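Local coordinates for multiple PDZ domain protein (Mus musculus, PDB 4XH7), which contains multiple PDZ domains, of which this is the fourth, and probably acts as a scaffold that binds the C-terminal tails of partner proteins, at residues G73-E78 against V106-T111. Sequence-based numbering, arbitrary orientation.
Sequences GDELLE and VCCRRT
Glu-75 and Cys-108 exchange two backbone hydrogen bonds where strands 75-78 and 106-110 run antiparallel, their axes approaching to 4.6 Å and their directions 143° apart. Beyond the non-hydrogen-bonded pair Leu-76/Cys-107 the register slips by one residue: Val-106 O accepts from both Leu-77 N (2.9 Å) and Glu-78 N (3.2 Å), a classic beta bulge, and Val-106 N returns a bond to Glu-78 O. The bulge turns Leu-77 toward the facing strand, where its CD1 lies 3.8 Å from Cys-108 SG and meets Val-106 CG1, small apolar partners that suit a buried leucine. Glu-75 lays its aliphatic CB on the same sulfur, while His-52 binds its OE1. On the other face Leu-76 CD2 touches Cys-107 SG at 3.6 Å, and slim Cys-107 fits its CB against Glu-75 O. In the PDZ fold these are neighbouring strands of the antiparallel sheet, with strand 26-34 beyond 102-110. Helix 5-22 covers Leu-77 and Val-106; its Lys-17 and Trp-18 hold the Glu-78 carboxylate. Just before strand 75-78 begins, long Arg-109, bent at chi3 (73°), reaches short Asp-74 side-on: NE meets OD1 and NH1 meets OD2, both 2.8 Å, a bidentate salt bridge on the syn sides but tilted out of the carboxylate plane. Phe-71 N also binds Asp-74 OD2, while Lys-69 O takes a bond from Arg-109 NH1.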
ATOM      1  N   GLY A  73      -7.712  -7.622   2.640  1.00 22.40           N
ATOM      2  CA  GLY A  73      -6.781  -8.535   3.257  1.00 21.85           C
ATOM      3  C   GLY A  73      -5.336  -8.129   3.046  1.00 23.59           C
ATOM      4  O   GLY A  73      -4.484  -8.598   3.782  1.00 20.47           O
ATOM      5  N   ASP A  74      -5.059  -7.256   2.080  1.00 17.86           N
ATOM      6  CA  ASP A  74      -3.640  -6.898   1.851  1.00 17.28           C
ATOM      7  C   ASP A  74      -3.080  -6.094   3.026  1.00 18.02           C
ATOM      8  O   ASP A  74      -3.774  -5.246   3.601  1.00 20.84           O
ATOM      9  CB  ASP A  74      -3.482  -6.087   0.565  1.00 19.10           C
ATOM     10  CG  ASP A  74      -3.659  -6.931  -0.693  1.00 26.01           C
ATOM     11  OD1 ASP A  74      -3.743  -8.181  -0.602  1.00 24.33           O
ATOM     12  OD2 ASP A  74      -3.720  -6.336  -1.793  1.00 25.95           O
ATOM     13  N   GLU A  75      -1.810  -6.336   3.349  1.00 16.58           N
ATOM     14  CA  GLU A  75      -1.154  -5.615   4.429  1.00 16.74           C
ATOM     15  C   GLU A  75      -0.436  -4.396   3.885  1.00 18.25           C
ATOM     16  O   GLU A  75       0.299  -4.491   2.910  1.00 20.21           O
ATOM     17  CB  GLU A  75      -0.167  -6.523   5.159  1.00 17.54           C
ATOM     18  CG  GLU A  75       0.516  -5.756   6.293  1.00 18.33           C
ATOM     19  CD  GLU A  75       1.338  -6.613   7.234  1.00 24.43           C
ATOM     20  OE1 GLU A  75       1.848  -6.022   8.224  1.00 23.03           O
ATOM     21  OE2 GLU A  75       1.534  -7.845   7.000  1.00 25.59           O
ATOM     22  N   LEU A  76      -0.589  -3.248   4.553  1.00 17.52           N
ATOM     23  CA  LEU A  76       0.088  -2.017   4.132  1.00 20.34           C
ATOM     24  C   LEU A  76       1.548  -2.013   4.573  1.00 19.51           C
ATOM     25  O   LEU A  76       1.817  -2.232   5.742  1.00 20.72           O
ATOM     26  CB  LEU A  76      -0.595  -0.804   4.745  1.00 16.56           C
ATOM     27  CG  LEU A  76      -2.054  -0.642   4.345  1.00 25.68           C
ATOM     28  CD1 LEU A  76      -2.569   0.604   5.079  1.00 29.71           C
ATOM     29  CD2 LEU A  76      -2.198  -0.437   2.875  1.00 32.25           C
ATOM     30  N   LEU A  77       2.475  -1.750   3.648  1.00 17.32           N
ATOM     31  CA  LEU A  77       3.906  -1.716   4.000  1.00 16.68           C
ATOM     32  C   LEU A  77       4.579  -0.342   3.915  1.00 17.09           C
ATOM     33  O   LEU A  77       5.344   0.026   4.812  1.00 19.15           O
ATOM     34  CB  LEU A  77       4.709  -2.693   3.128  1.00 18.50           C
ATOM     35  CG  LEU A  77       4.246  -4.144   3.243  1.00 18.10           C
ATOM     36  CD1 LEU A  77       5.015  -4.983   2.226  1.00 18.99           C
ATOM     37  CD2 LEU A  77       4.405  -4.680   4.675  1.00 18.87           C
ATOM     38  N   GLU A  78       4.293   0.411   2.858  1.00 19.23           N
ATOM     39  CA  GLU A  78       5.002   1.647   2.563  1.00 20.84           C
ATOM     40  C   GLU A  78       4.120   2.531   1.674  1.00 21.80           C
ATOM     41  O   GLU A  78       3.373   2.023   0.815  1.00 22.04           O
ATOM     42  CB  GLU A  78       6.326   1.343   1.861  1.00 23.63           C
ATOM     43  CG  GLU A  78       7.154   2.570   1.546  1.00 29.95           C
ATOM     44  CD  GLU A  78       8.399   2.230   0.721  1.00 30.45           C
ATOM     45  OE1 GLU A  78       8.496   2.734  -0.418  1.00 38.62           O
ATOM     46  OE2 GLU A  78       9.275   1.506   1.239  1.00 33.62           O
ATOM     47  N   VAL A 106       2.968   0.289  -1.376  1.00 16.74           N
ATOM     48  CA  VAL A 106       3.494  -1.065  -1.396  1.00 17.86           C
ATOM     49  C   VAL A 106       2.739  -1.856  -0.355  1.00 21.79           C
ATOM     50  O   VAL A 106       2.661  -1.425   0.804  1.00 21.50           O
ATOM     51  CB  VAL A 106       5.009  -1.134  -1.054  1.00 22.19           C
ATOM     52  CG1 VAL A 106       5.539  -2.618  -1.115  1.00 21.56           C
ATOM     53  CG2 VAL A 106       5.819  -0.187  -1.956  1.00 22.76           C
ATOM     54  N   CYS A 107       2.197  -3.001  -0.763  1.00 19.05           N
ATOM     55  CA  CYS A 107       1.465  -3.894   0.154  1.00 19.45           C
ATOM     56  C   CYS A 107       1.927  -5.315  -0.003  1.00 17.88           C
ATOM     57  O   CYS A 107       2.717  -5.627  -0.902  1.00 18.53           O
ATOM     58  CB  CYS A 107      -0.044  -3.875  -0.123  1.00 17.08           C
ATOM     59  SG  CYS A 107      -0.819  -2.238   0.094  1.00 23.75           S
ATOM     60  N   CYS A 108       1.437  -6.211   0.853  1.00 17.80           N
ATOM     61  CA  CYS A 108       1.719  -7.641   0.616  1.00 16.50           C
ATOM     62  C   CYS A 108       0.572  -8.521   1.027  1.00 19.13           C
ATOM     63  O   CYS A 108      -0.392  -8.075   1.683  1.00 19.40           O
ATOM     64  CB  CYS A 108       2.992  -8.086   1.354  1.00 18.34           C
ATOM     65  SG  CYS A 108       2.874  -7.946   3.150  1.00 20.88           S
ATOM     66  N   ARG A 109       0.606  -9.760   0.553  1.00 17.16           N
ATOM     67  CA  ARG A 109      -0.397 -10.750   0.994  1.00 20.96           C
ATOM     68  C   ARG A 109       0.350 -12.072   1.218  1.00 21.49           C
ATOM     69  O   ARG A 109       1.360 -12.309   0.587  1.00 19.76           O
ATOM     70  CB  ARG A 109      -1.559 -10.896  -0.019  1.00 20.60           C
ATOM     71  CG  ARG A 109      -1.134 -11.286  -1.453  1.00 24.69           C
ATOM     72  CD  ARG A 109      -2.373 -11.224  -2.412  1.00 21.94           C
ATOM     73  NE  ARG A 109      -2.753  -9.850  -2.679  1.00 22.79           N
ATOM     74  CZ  ARG A 109      -2.625  -9.220  -3.840  1.00 25.18           C
ATOM     75  NH1 ARG A 109      -3.002  -7.950  -3.925  1.00 21.88           N
ATOM     76  NH2 ARG A 109      -2.153  -9.854  -4.910  1.00 26.62           N
ATOM     77  N   ARG A 110      -0.127 -12.901   2.133  1.00 20.60           N
ATOM     78  CA  ARG A 110       0.520 -14.203   2.348  1.00 20.77           C
ATOM     79  C   ARG A 110       0.316 -15.065   1.086  1.00 23.01           C
ATOM     80  O   ARG A 110      -0.720 -14.988   0.433  1.00 23.14           O
ATOM     81  CB  ARG A 110      -0.063 -14.872   3.593  1.00 24.04           C
ATOM     82  CG  ARG A 110       0.402 -14.300   4.904  1.00 33.01           C
ATOM     83  N   THR A 111       1.301 -15.902   0.736  1.00 21.57           N
ATOM     84  CA  THR A 111       1.181 -16.664  -0.494  1.00 21.06           C
ATOM     85  C   THR A 111       1.656 -18.095  -0.262  1.00 22.11           C
ATOM     86  O   THR A 111       2.140 -18.402   0.812  1.00 25.24           O
ATOM     87  CB  THR A 111       1.961 -15.990  -1.633  1.00 23.58           C
ATOM     88  OG1 THR A 111       1.635 -16.583  -2.898  1.00 31.99           O
ATOM     89  CG2 THR A 111       3.469 -16.046  -1.380  1.00 22.77           C
TER